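TetR-family transcriptional regulator (Streptomyces coelicolor, PDB 2G7L) probably regulates transcription by binding operator DNA as a dimer and releasing it when a small ligand occupies its C-terminal helical domain. Local coordinates at residues V78-A83 / V128-E133; E91-V96 / W212-L217; A95-Y100 / D150-D155; V116-P119 / N123-R126. One frame throughout, in Å; residues are numbered along the deposited sequence.

Interaction 1 of 4, residues V78-A83 / V128-E133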
loop_
_atom_site.group_PDB
_atom_site.type_symbol
_atom_site.label_atom_id
_atom_site.label_comp_id
_atom_site.label_asym_id
_atom_site.label_seq_id
_atom_site.Cartn_x
_atom_site.Cartn_y
_atom_site.Cartn_z
ATOM N N VAL A 78 13.558 -11.972 -10.793
ATOM C CA VAL A 78 12.353 -12.835 -10.669
ATOM C C VAL A 78 12.079 -13.843 -11.823
ATOM O O VAL A 78 12.220 -13.531 -13.024
ATOM C CB VAL A 78 11.033 -12.067 -10.129
ATOM C CG1 VAL A 78 11.152 -10.558 -10.175
ATOM C CG2 VAL A 78 9.735 -12.543 -10.821
ATOM N N ASP A 79 11.710 -15.058 -11.393
ATOM C CA ASP A 79 11.465 -16.239 -12.245
ATOM C C ASP A 79 10.068 -16.236 -12.879
ATOM O O ASP A 79 9.067 -16.525 -12.210
ATOM C CB ASP A 79 11.648 -17.546 -11.439
ATOM C CG ASP A 79 12.259 -17.328 -10.017
ATOM O OD1 ASP A 79 12.551 -18.360 -9.344
ATOM O OD2 ASP A 79 12.447 -16.168 -9.554
ATOM N N LEU A 80 10.013 -15.899 -14.163
ATOM C CA LEU A 80 8.783 -15.906 -14.947
ATOM C C LEU A 80 8.677 -17.190 -15.807
ATOM O O LEU A 80 7.989 -17.240 -16.844
ATOM C CB LEU A 80 8.736 -14.655 -15.825
ATOM C CG LEU A 80 8.806 -13.299 -15.108
ATOM C CD1 LEU A 80 8.446 -12.260 -16.092
ATOM C CD2 LEU A 80 7.870 -13.233 -13.920
ATOM N N THR A 81 9.379 -18.219 -15.339
ATOM C CA THR A 81 9.476 -19.533 -15.970
ATOM C C THR A 81 8.781 -20.573 -15.090
ATOM O O THR A 81 7.937 -21.346 -15.581
ATOM C CB THR A 81 10.976 -19.967 -16.100
ATOM O OG1 THR A 81 11.658 -19.785 -14.837
ATOM C CG2 THR A 81 11.693 -19.182 -17.203
ATOM N N GLY A 82 9.157 -20.566 -13.798
ATOM C CA GLY A 82 8.819 -21.602 -12.806
ATOM C C GLY A 82 9.889 -21.822 -11.720
ATOM O O GLY A 82 11.013 -21.268 -11.799
ATOM N N ALA A 83 9.527 -22.639 -10.713
ATOM C CA ALA A 83 10.353 -22.968 -9.525
ATOM C C ALA A 83 10.635 -24.467 -9.444
ATOM O O ALA A 83 11.634 -24.900 -8.854
ATOM C CB ALA A 83 9.648 -22.516 -8.234
ATOM N N VAL A 128 3.988 -8.344 -15.450
ATOM C CA VAL A 128 2.553 -8.241 -15.644
ATOM C C VAL A 128 1.987 -9.208 -16.683
ATOM O O VAL A 128 0.950 -9.821 -16.428
ATOM C CB VAL A 128 1.874 -6.757 -15.611
ATOM C CG1 VAL A 128 2.776 -5.610 -15.105
ATOM C CG2 VAL A 128 0.820 -6.433 -16.730
ATOM N N GLU A 129 2.700 -9.375 -17.816
ATOM C CA GLU A 129 2.264 -10.281 -18.899
ATOM C C GLU A 129 2.071 -11.694 -18.317
ATOM O O GLU A 129 1.093 -12.332 -18.549
ATOM C CB GLU A 129 3.347 -10.274 -20.034
ATOM C CG GLU A 129 3.189 -11.392 -21.035
ATOM C CD GLU A 129 2.058 -11.111 -21.956
ATOM O OE1 GLU A 129 1.608 -9.939 -21.924
ATOM O OE2 GLU A 129 1.596 -12.057 -22.694
ATOM N N ARG A 130 3.033 -12.152 -17.550
ATOM C CA ARG A 130 3.036 -13.445 -16.971
ATOM C C ARG A 130 1.950 -13.644 -15.880
ATOM O O ARG A 130 1.396 -14.726 -15.728
ATOM C CB ARG A 130 4.400 -13.629 -16.314
ATOM C CG ARG A 130 4.599 -15.000 -15.607
ATOM C CD ARG A 130 4.446 -16.191 -16.640
ATOM N NE ARG A 130 4.798 -17.461 -15.999
ATOM C CZ ARG A 130 4.385 -18.660 -16.424
ATOM N NH1 ARG A 130 3.568 -18.768 -17.493
ATOM N NH2 ARG A 130 4.760 -19.729 -15.736
ATOM N N VAL A 131 1.694 -12.623 -15.069
ATOM C CA VAL A 131 0.728 -12.759 -13.977
ATOM C C VAL A 131 -0.581 -12.854 -14.646
ATOM O O VAL A 131 -1.412 -13.646 -14.252
ATOM C CB VAL A 131 0.775 -11.535 -13.051
ATOM C CG1 VAL A 131 -0.480 -11.513 -12.140
ATOM C CG2 VAL A 131 1.954 -11.637 -12.221
ATOM N N LEU A 132 -0.749 -12.069 -15.714
ATOM C CA LEU A 132 -1.998 -12.046 -16.429
ATOM C C LEU A 132 -2.301 -13.413 -17.116
ATOM O O LEU A 132 -3.454 -13.915 -17.095
ATOM C CB LEU A 132 -1.928 -10.978 -17.500
ATOM C CG LEU A 132 -2.272 -9.528 -17.266
ATOM C CD1 LEU A 132 -1.858 -8.664 -18.488
ATOM C CD2 LEU A 132 -3.733 -9.380 -17.080
ATOM N N GLU A 133 -1.250 -13.984 -17.712
ATOM C CA GLU A 133 -1.309 -15.276 -18.404
ATOM C C GLU A 133 -1.812 -16.370 -17.470
ATOM O O GLU A 133 -2.705 -17.134 -17.802
ATOM C CB GLU A 133 0.133 -15.637 -18.820
ATOM C CG GLU A 133 0.275 -16.627 -19.961
ATOM C CD GLU A 133 1.721 -17.163 -20.063
ATOM O OE1 GLU A 133 1.855 -18.402 -20.219
ATOM O OE2 GLU A 133 2.719 -16.382 -19.925
#
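The loop leading from helix 63-74 into helix 89-106 lies against helix 122-136, where Leu-80 and Thr-81 meet the long side chain of Arg-130. The apolar part comes first: Leu-80 CD2 sits 4.1 Å from Arg-130 CG, the two side chains running past each other in opposite directions. Arg-130 leaves its helix with CG anti to the backbone N (chi1 180°) and then bends at chi2 (60°), which carries the guanidinium along the loop backbone. Arg-130 NE comes within 3.3 Å of Leu-80 O, but the angle is too poor for a hydrogen bond, and Arg-130 NH2 stays 3.6 Å from Thr-81 O. Both carbonyls lie obliquely to the guanidinium. The guanidinium finds its partners on the helices instead: Arg-130 NH1 makes a salt bridge to Glu-133 OE1 (3.2 Å), the carboxylate carbon CD lying in the guanidinium plane at its edge, and NH2 makes a weak hydrogen bond to Gln-92 of helix 89-106. Glu-133 also pairs with Arg-137. The loop thus rests on the aliphatic stem of an arginine whose charge is engaged elsewhere, a surface contact of loop on helix at the margin of the all-helical C-terminal domain of TetR-family regulators.

Interaction 2 of 4, residues E91-V96 / W212-L217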
loop_
_atom_site.group_PDB
_atom_site.type_symbol
_atom_site.label_atom_id
_atom_site.label_comp_id
_atom_site.label_asym_id
_atom_site.label_seq_id
_atom_site.Cartn_x
_atom_site.Cartn_y
_atom_site.Cartn_z
ATOM N N GLU A 91 -0.858 -22.307 -8.404
ATOM C CA GLU A 91 0.399 -22.518 -7.681
ATOM C C GLU A 91 1.608 -21.734 -8.284
ATOM O O GLU A 91 2.492 -21.230 -7.544
ATOM C CB GLU A 91 0.702 -24.015 -7.671
ATOM C CG GLU A 91 2.111 -24.390 -7.179
ATOM C CD GLU A 91 2.560 -25.770 -7.702
ATOM O OE1 GLU A 91 2.265 -26.093 -8.890
ATOM O OE2 GLU A 91 3.210 -26.524 -6.912
ATOM N N GLN A 92 1.660 -21.673 -9.614
ATOM C CA GLN A 92 2.707 -20.945 -10.317
ATOM C C GLN A 92 2.500 -19.434 -10.178
ATOM O O GLN A 92 3.453 -18.723 -9.975
ATOM C CB GLN A 92 2.666 -21.280 -11.799
ATOM C CG GLN A 92 3.286 -22.646 -12.233
ATOM C CD GLN A 92 2.992 -22.924 -13.699
ATOM O OE1 GLN A 92 3.846 -22.712 -14.578
ATOM N NE2 GLN A 92 1.764 -23.355 -13.980
ATOM N N LEU A 93 1.260 -18.952 -10.310
ATOM C CA LEU A 93 0.879 -17.569 -9.865
ATOM C C LEU A 93 1.414 -17.248 -8.471
ATOM O O LEU A 93 2.095 -16.255 -8.245
ATOM C CB LEU A 93 -0.647 -17.371 -9.880
ATOM C CG LEU A 93 -1.271 -16.100 -10.491
ATOM C CD1 LEU A 93 -2.508 -15.801 -9.770
ATOM C CD2 LEU A 93 -0.399 -14.853 -10.582
ATOM N N ARG A 94 1.114 -18.104 -7.515
ATOM C CA ARG A 94 1.597 -17.837 -6.189
ATOM C C ARG A 94 3.138 -17.714 -6.170
ATOM O O ARG A 94 3.705 -16.845 -5.449
ATOM C CB ARG A 94 1.133 -18.926 -5.216
ATOM C CG ARG A 94 1.409 -18.545 -3.746
ATOM C CD ARG A 94 1.297 -19.716 -2.742
ATOM N NE ARG A 94 -0.083 -20.244 -2.585
ATOM C CZ ARG A 94 -0.981 -19.853 -1.675
ATOM N NH1 ARG A 94 -0.718 -18.859 -0.827
ATOM N NH2 ARG A 94 -2.171 -20.446 -1.626
ATOM N N ALA A 95 3.828 -18.615 -6.898
ATOM C CA ALA A 95 5.316 -18.514 -6.981
ATOM C C ALA A 95 5.817 -17.193 -7.595
ATOM O O ALA A 95 6.698 -16.537 -7.026
ATOM C CB ALA A 95 5.949 -19.753 -7.687
ATOM N N VAL A 96 5.260 -16.734 -8.703
ATOM C CA VAL A 96 5.762 -15.451 -9.171
ATOM C C VAL A 96 5.500 -14.290 -8.202
ATOM O O VAL A 96 6.364 -13.458 -7.969
ATOM C CB VAL A 96 5.566 -15.155 -10.714
ATOM C CG1 VAL A 96 5.040 -16.371 -11.464
ATOM C CG2 VAL A 96 4.839 -13.861 -11.027
ATOM N N TRP A 212 -2.305 -16.282 3.145
ATOM C CA TRP A 212 -3.751 -16.029 3.231
ATOM C C TRP A 212 -4.253 -14.949 2.267
ATOM O O TRP A 212 -5.229 -15.172 1.595
ATOM C CB TRP A 212 -4.150 -15.679 4.701
ATOM C CG TRP A 212 -5.625 -15.642 4.889
ATOM C CD1 TRP A 212 -6.474 -16.710 4.849
ATOM C CD2 TRP A 212 -6.452 -14.476 5.106
ATOM N NE1 TRP A 212 -7.758 -16.298 5.025
ATOM C CE2 TRP A 212 -7.791 -14.942 5.204
ATOM C CE3 TRP A 212 -6.189 -13.090 5.227
ATOM C CZ2 TRP A 212 -8.875 -14.086 5.415
ATOM C CZ3 TRP A 212 -7.262 -12.232 5.390
ATOM C CH2 TRP A 212 -8.599 -12.739 5.525
ATOM N N SER A 213 -3.656 -13.751 2.169
ATOM C CA SER A 213 -4.365 -12.821 1.258
ATOM C C SER A 213 -4.276 -13.168 -0.244
ATOM O O SER A 213 -5.135 -12.767 -1.094
ATOM C CB SER A 213 -3.963 -11.379 1.509
ATOM O OG SER A 213 -2.642 -11.199 1.161
ATOM N N PHE A 214 -3.245 -13.899 -0.610
ATOM C CA PHE A 214 -3.201 -14.444 -1.976
ATOM C C PHE A 214 -4.480 -15.253 -2.301
ATOM O O PHE A 214 -5.229 -14.978 -3.274
ATOM C CB PHE A 214 -1.929 -15.312 -2.173
ATOM C CG PHE A 214 -1.927 -16.050 -3.499
ATOM C CD1 PHE A 214 -1.479 -15.423 -4.656
ATOM C CD2 PHE A 214 -2.455 -17.333 -3.610
ATOM C CE1 PHE A 214 -1.540 -16.113 -5.909
ATOM C CE2 PHE A 214 -2.514 -18.012 -4.861
ATOM C CZ PHE A 214 -2.041 -17.400 -5.986
ATOM N N ASP A 215 -4.755 -16.238 -1.454
ATOM C CA ASP A 215 -6.049 -17.014 -1.557
ATOM C C ASP A 215 -7.279 -16.155 -1.440
ATOM O O ASP A 215 -8.181 -16.261 -2.245
ATOM C CB ASP A 215 -6.053 -18.113 -0.483
ATOM C CG ASP A 215 -5.061 -19.208 -0.802
ATOM O OD1 ASP A 215 -5.014 -19.537 -2.006
ATOM O OD2 ASP A 215 -4.366 -19.737 0.115
ATOM N N VAL A 216 -7.292 -15.224 -0.495
ATOM C CA VAL A 216 -8.447 -14.334 -0.372
ATOM C C VAL A 216 -8.669 -13.609 -1.671
ATOM O O VAL A 216 -9.808 -13.465 -2.176
ATOM C CB VAL A 216 -8.207 -13.264 0.805
ATOM C CG1 VAL A 216 -9.223 -12.208 0.801
ATOM C CG2 VAL A 216 -8.114 -13.944 2.095
ATOM N N LEU A 217 -7.560 -13.093 -2.222
ATOM C CA LEU A 217 -7.689 -12.266 -3.413
ATOM C C LEU A 217 -8.052 -13.114 -4.604
ATOM O O LEU A 217 -8.939 -12.749 -5.393
ATOM C CB LEU A 217 -6.349 -11.516 -3.657
ATOM C CG LEU A 217 -6.274 -10.245 -2.775
ATOM C CD1 LEU A 217 -4.872 -9.812 -2.711
ATOM C CD2 LEU A 217 -7.132 -9.137 -3.461
#
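A partly buried helix-helix contact, polar at one margin and aromatic within, brings Leu-93 and Arg-94 of helix 89-106 against Phe-214 and Asp-215 of helix 206-223. The short segments run 129° apart, their axes 11.3 Å distant at closest approach. The Phe-214 ring points from helix 206-223 toward helix 89-106. Arg-94 CB stands over one face of the Phe-214 ring, 3.9 Å from its centroid, in a CH-pi contact, while Leu-93 CD1 reaches Phe-214 CE1 obliquely at 4.0 Å. A bend at chi3 (-67°) swings the far end of Arg-94 back beside the ring, so that Phe-214 CD2 lies 3.5 Å from Arg-94 CZ, over the centre of the guanidinium face. In the C-terminal domain of this TetR-family protein, helix 206-223 also meets the second subunit, where Trp-212 NE1 is hydrogen-bonded to Thr-224 O of that subunit. The charged margin is a salt bridge: Arg-94 NH2 donates to Asp-215 OD2 at 2.9 Å, nearly straight at 169°, on the syn side of the carboxylate but tilted out of its plane, while the acceptor lies in the plane of the guanidinium. Asp-215 OD1 forms a second salt bridge with Arg-90, one turn before Arg-94, and Arg-94 NH1 is hydrogen-bonded to Arg-211 O.

Interaction 3 of 4, residues A95-Y100 / D150-D155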
loop_
_atom_site.group_PDB
_atom_site.type_symbol
_atom_site.label_atom_id
_atom_site.label_comp_id
_atom_site.label_asym_id
_atom_site.label_seq_id
_atom_site.Cartn_x
_atom_site.Cartn_y
_atom_site.Cartn_z
ATOM N N ALA A 95 3.828 -18.615 -6.898
ATOM C CA ALA A 95 5.316 -18.514 -6.981
ATOM C C ALA A 95 5.817 -17.193 -7.595
ATOM O O ALA A 95 6.698 -16.537 -7.026
ATOM C CB ALA A 95 5.949 -19.753 -7.687
ATOM N N VAL A 96 5.260 -16.734 -8.703
ATOM C CA VAL A 96 5.762 -15.451 -9.171
ATOM C C VAL A 96 5.500 -14.290 -8.202
ATOM O O VAL A 96 6.364 -13.458 -7.969
ATOM C CB VAL A 96 5.566 -15.155 -10.714
ATOM C CG1 VAL A 96 5.040 -16.371 -11.464
ATOM C CG2 VAL A 96 4.839 -13.861 -11.027
ATOM N N LEU A 97 4.329 -14.304 -7.568
ATOM C CA LEU A 97 3.947 -13.202 -6.690
ATOM C C LEU A 97 4.809 -13.210 -5.466
ATOM O O LEU A 97 5.145 -12.179 -4.964
ATOM C CB LEU A 97 2.418 -13.223 -6.373
ATOM C CG LEU A 97 1.641 -12.667 -7.570
ATOM C CD1 LEU A 97 0.182 -13.065 -7.496
ATOM C CD2 LEU A 97 1.799 -11.122 -7.640
ATOM N N THR A 98 5.216 -14.381 -5.031
ATOM C CA THR A 98 6.175 -14.513 -3.936
ATOM C C THR A 98 7.559 -13.955 -4.266
ATOM O O THR A 98 8.143 -13.209 -3.459
ATOM C CB THR A 98 6.243 -16.000 -3.464
ATOM O OG1 THR A 98 4.943 -16.363 -3.033
ATOM C CG2 THR A 98 7.198 -16.225 -2.313
ATOM N N SER A 99 8.099 -14.291 -5.429
ATOM C CA SER A 99 9.408 -13.769 -5.763
ATOM C C SER A 99 9.354 -12.296 -6.032
ATOM O O SER A 99 10.260 -11.614 -5.602
ATOM C CB SER A 99 10.150 -14.589 -6.845
ATOM O OG SER A 99 9.380 -14.832 -7.996
ATOM N N TYR A 100 8.297 -11.772 -6.659
ATOM C CA TYR A 100 8.109 -10.315 -6.675
ATOM C C TYR A 100 8.177 -9.748 -5.274
ATOM O O TYR A 100 8.976 -8.839 -4.993
ATOM C CB TYR A 100 6.801 -9.960 -7.335
ATOM C CG TYR A 100 6.399 -8.504 -7.261
ATOM C CD1 TYR A 100 6.993 -7.558 -8.101
ATOM C CD2 TYR A 100 5.353 -8.065 -6.400
ATOM C CE1 TYR A 100 6.615 -6.216 -8.084
ATOM C CE2 TYR A 100 4.949 -6.717 -6.401
ATOM C CZ TYR A 100 5.593 -5.802 -7.238
ATOM O OH TYR A 100 5.237 -4.479 -7.266
ATOM N N ASP A 150 -3.631 -6.137 -11.109
ATOM C CA ASP A 150 -3.404 -4.872 -10.380
ATOM C C ASP A 150 -3.549 -5.038 -8.856
ATOM O O ASP A 150 -2.649 -4.679 -8.064
ATOM C CB ASP A 150 -4.417 -3.846 -10.898
ATOM C CG ASP A 150 -3.870 -3.019 -12.086
ATOM O OD1 ASP A 150 -3.043 -3.565 -12.879
ATOM O OD2 ASP A 150 -4.253 -1.809 -12.216
ATOM N N LYS A 151 -4.640 -5.686 -8.426
ATOM C CA LYS A 151 -4.889 -5.947 -7.004
ATOM C C LYS A 151 -3.912 -6.891 -6.395
ATOM O O LYS A 151 -3.469 -6.655 -5.284
ATOM C CB LYS A 151 -6.331 -6.484 -6.776
ATOM C CG LYS A 151 -7.320 -5.314 -6.719
ATOM C CD LYS A 151 -8.207 -5.116 -7.952
ATOM C CE LYS A 151 -8.530 -3.547 -8.346
ATOM N NZ LYS A 151 -7.780 -3.268 -9.685
ATOM N N LEU A 152 -3.577 -7.995 -7.082
ATOM C CA LEU A 152 -2.505 -8.910 -6.570
ATOM C C LEU A 152 -1.126 -8.222 -6.451
ATOM O O LEU A 152 -0.345 -8.459 -5.526
ATOM C CB LEU A 152 -2.399 -10.123 -7.484
ATOM C CG LEU A 152 -3.499 -11.175 -7.467
ATOM C CD1 LEU A 152 -3.446 -11.982 -8.750
ATOM C CD2 LEU A 152 -3.430 -12.022 -6.108
ATOM N N LEU A 153 -0.828 -7.323 -7.383
ATOM C CA LEU A 153 0.462 -6.621 -7.322
ATOM C C LEU A 153 0.447 -5.563 -6.212
ATOM O O LEU A 153 1.407 -5.461 -5.423
ATOM C CB LEU A 153 0.814 -5.992 -8.708
ATOM C CG LEU A 153 1.291 -7.024 -9.781
ATOM C CD1 LEU A 153 1.412 -6.443 -11.189
ATOM C CD2 LEU A 153 2.552 -7.680 -9.337
ATOM N N GLN A 154 -0.617 -4.758 -6.196
ATOM C CA GLN A 154 -0.755 -3.722 -5.171
ATOM C C GLN A 154 -0.711 -4.299 -3.760
ATOM O O GLN A 154 -0.185 -3.700 -2.870
ATOM C CB GLN A 154 -2.041 -2.947 -5.331
ATOM C CG GLN A 154 -2.021 -1.661 -4.438
ATOM C CD GLN A 154 -3.370 -1.114 -4.301
ATOM O OE1 GLN A 154 -3.761 -0.234 -5.037
ATOM N NE2 GLN A 154 -4.147 -1.693 -3.397
ATOM N N ASP A 155 -1.280 -5.471 -3.578
ATOM C CA ASP A 155 -1.350 -6.142 -2.276
ATOM C C ASP A 155 0.044 -6.561 -1.800
ATOM O O ASP A 155 0.391 -6.350 -0.621
ATOM C CB ASP A 155 -2.289 -7.347 -2.405
ATOM C CG ASP A 155 -2.277 -8.263 -1.156
ATOM O OD1 ASP A 155 -2.637 -7.762 -0.036
ATOM O OD2 ASP A 155 -1.921 -9.466 -1.313
#
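Leu-97 of helix 89-106 reaches helix 142-161 with both its methyls, one for each of two successive leucines. Leu-97 CD1 touches Leu-152 CB at 3.9 Å and comes about as near to the rest of that side chain, while Leu-97 CD2 meets Leu-153 CD2 at 3.9 Å; in each case the side chains cross at about a right angle. The same Leu-153 methyl is used a second time, by Tyr-100. Leu-153 CD2 sits over one face of the Tyr-100 ring, 4.0 Å from its centroid and 16° off the normal, a CH-pi contact displaced toward the rim near Tyr-100 CE2. With CG anti to the backbone N (chi1 172°), Tyr-100 projects its ring across to helix 142-161, where the hydroxyl is hydrogen-bonded to Thr-157 OG1. That bond, made one turn beyond Leu-153, probably limits how far the ring can turn from the methyl over its face. An alanine in place of Leu-97 is likely to open a gap beside Leu-152 and leave the CD2 methyl of Leu-153 with Tyr-100 as its one remaining neighbour on this segment. Further out, Phe-214 of helix 206-223 packs on Leu-97, Leu-217 and Ile-221 on Leu-152, and Tyr-124 of helix 122-136 on Leu-153, so the apolar cluster is closed in by two more helices. Asp-155 is hydrogen-bonded to Ser-213 across one of these borders. The two segments run 36° apart with axes 10.6 Å distant, the oblique, leucine-rich packing of neighbouring helices in the core of a TetR-family C-terminal domain.

Interaction 4 of 4, residues V116-P119 / N123-R126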
loop_
_atom_site.group_PDB
_atom_site.type_symbol
_atom_site.label_atom_id
_atom_site.label_comp_id
_atom_site.label_asym_id
_atom_site.label_seq_id
_atom_site.Cartn_x
_atom_site.Cartn_y
_atom_site.Cartn_z
ATOM N N VAL A 116 3.539 5.096 -5.197
ATOM C CA VAL A 116 3.459 6.422 -5.795
ATOM C C VAL A 116 3.589 6.361 -7.326
ATOM O O VAL A 116 2.785 6.955 -8.069
ATOM C CB VAL A 116 4.553 7.334 -5.215
ATOM C CG1 VAL A 116 4.376 8.763 -5.725
ATOM C CG2 VAL A 116 4.507 7.301 -3.721
ATOM N N ALA A 117 4.604 5.635 -7.822
ATOM C CA ALA A 117 4.720 5.423 -9.298
ATOM C C ALA A 117 5.188 4.010 -9.546
ATOM O O ALA A 117 6.203 3.603 -9.023
ATOM C CB ALA A 117 5.642 6.454 -9.961
ATOM N N ARG A 118 4.368 3.236 -10.276
ATOM C CA ARG A 118 4.702 1.867 -10.578
ATOM C C ARG A 118 5.805 1.854 -11.636
ATOM O O ARG A 118 5.804 2.723 -12.511
ATOM C CB ARG A 118 3.487 1.119 -11.156
ATOM C CG ARG A 118 2.491 0.654 -10.107
ATOM C CD ARG A 118 1.409 -0.134 -10.742
ATOM N NE ARG A 118 0.559 0.709 -11.531
ATOM C CZ ARG A 118 -0.403 0.262 -12.340
ATOM N NH1 ARG A 118 -0.620 -1.047 -12.468
ATOM N NH2 ARG A 118 -1.125 1.134 -13.038
ATOM N N PRO A 119 6.662 0.807 -11.614
ATOM C CA PRO A 119 7.577 0.572 -12.713
ATOM C C PRO A 119 6.862 0.529 -14.064
ATOM O O PRO A 119 5.632 0.302 -14.145
ATOM C CB PRO A 119 8.183 -0.788 -12.376
ATOM C CG PRO A 119 8.174 -0.808 -10.901
ATOM C CD PRO A 119 6.813 -0.225 -10.578
ATOM N N ASN A 123 11.021 -5.358 -17.593
ATOM C CA ASN A 123 10.913 -6.413 -16.620
ATOM C C ASN A 123 9.527 -6.410 -15.927
ATOM O O ASN A 123 9.003 -7.476 -15.569
ATOM C CB ASN A 123 12.026 -6.287 -15.600
ATOM C CG ASN A 123 13.432 -6.593 -16.207
ATOM O OD1 ASN A 123 13.573 -7.512 -17.007
ATOM N ND2 ASN A 123 14.459 -5.866 -15.765
ATOM N N TYR A 124 8.944 -5.218 -15.770
ATOM C CA TYR A 124 7.672 -5.060 -15.080
ATOM C C TYR A 124 6.598 -5.459 -16.056
ATOM O O TYR A 124 5.699 -6.223 -15.697
ATOM C CB TYR A 124 7.423 -3.624 -14.558
ATOM C CG TYR A 124 6.180 -3.513 -13.638
ATOM C CD1 TYR A 124 6.201 -4.041 -12.354
ATOM C CD2 TYR A 124 5.026 -2.891 -14.055
ATOM C CE1 TYR A 124 5.069 -3.946 -11.482
ATOM C CE2 TYR A 124 3.884 -2.781 -13.194
ATOM C CZ TYR A 124 3.931 -3.328 -11.908
ATOM O OH TYR A 124 2.839 -3.248 -11.005
ATOM N N LEU A 125 6.682 -4.951 -17.283
ATOM C CA LEU A 125 5.795 -5.414 -18.351
ATOM C C LEU A 125 5.835 -6.954 -18.546
ATOM O O LEU A 125 4.813 -7.552 -18.869
ATOM C CB LEU A 125 6.125 -4.680 -19.672
ATOM C CG LEU A 125 5.217 -3.480 -19.975
ATOM C CD1 LEU A 125 5.191 -2.507 -18.788
ATOM C CD2 LEU A 125 5.741 -2.806 -21.234
ATOM N N ARG A 126 6.996 -7.575 -18.338
ATOM C CA ARG A 126 7.101 -9.027 -18.370
ATOM C C ARG A 126 6.472 -9.740 -17.169
ATOM O O ARG A 126 5.853 -10.810 -17.320
ATOM C CB ARG A 126 8.563 -9.501 -18.525
ATOM C CG ARG A 126 9.063 -9.441 -20.024
ATOM C CD ARG A 126 10.503 -9.992 -20.146
ATOM N NE ARG A 126 11.231 -9.910 -18.874
ATOM C CZ ARG A 126 11.658 -10.953 -18.149
ATOM N NH1 ARG A 126 11.436 -12.204 -18.579
ATOM N NH2 ARG A 126 12.304 -10.736 -16.982
#
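Apolar and CH-pi packing carries most of the contact between Pro-119 and Tyr-124. Pro-119 CD lies over one face of the Tyr-124 ring, 4.3 Å from the centroid and 12° off the normal, and Pro-119 CB closes on Tyr-124 CG at 3.6 Å. The ring reaches back over the proline because its CG is anti to the backbone N (chi1 -171°). Arg-118 adds its aliphatic part at the far end, with Arg-118 CD 3.4 Å from Tyr-124 OH; the hydroxyl lies at the edge of the guanidinium, whose plane is nearly perpendicular to the ring (86°), but the two are not hydrogen-bonded. With an alanine in place of Tyr-124, one side of Pro-119 would probably lose its cover and the stem of Arg-118 its neighbour.

In fold terms this is the turn between helix 108-116 and helix 122-136, folded onto the first turn of the latter. Polar contacts hold it from outside. Pro-119 O, which also approaches Tyr-124 CD2 at 3.3 Å, is hydrogen-bonded to Thr-179 OG1 of the second subunit. Asp-72 of helix 63-74, the helix that in TetR-family proteins typically links the DNA-binding and C-terminal domains, accepts hydrogen bonds from Tyr-124 N and Asn-123 ND2. Arg-118 NH1 makes a long, weak ion pair with Asp-150 of helix 142-161.

Overall arrangement
From the N terminus, the loop 78-83 comes first and closes on helix 122-136 in interaction 1. Helix 89-106 follows and serves two contacts: interaction 3, with helix 142-161, and the much longer closure of interaction 2, with helix 206-223 near the C terminus. These two start from the same stretch, sharing Ala-95 and Val-96, and both cross interaction 1. Interaction 4, a short turn onto helix 122-136, nests inside all three loops. Interactions 2 and 3 bring helices 206-223 and 142-161 to helix 89-106, while interactions 1 and 4 bring two loops onto helix 122-136, which touches helix 89-106 through Val-131 on Leu-93 and Val-96. All four contacts also touch the second subunit.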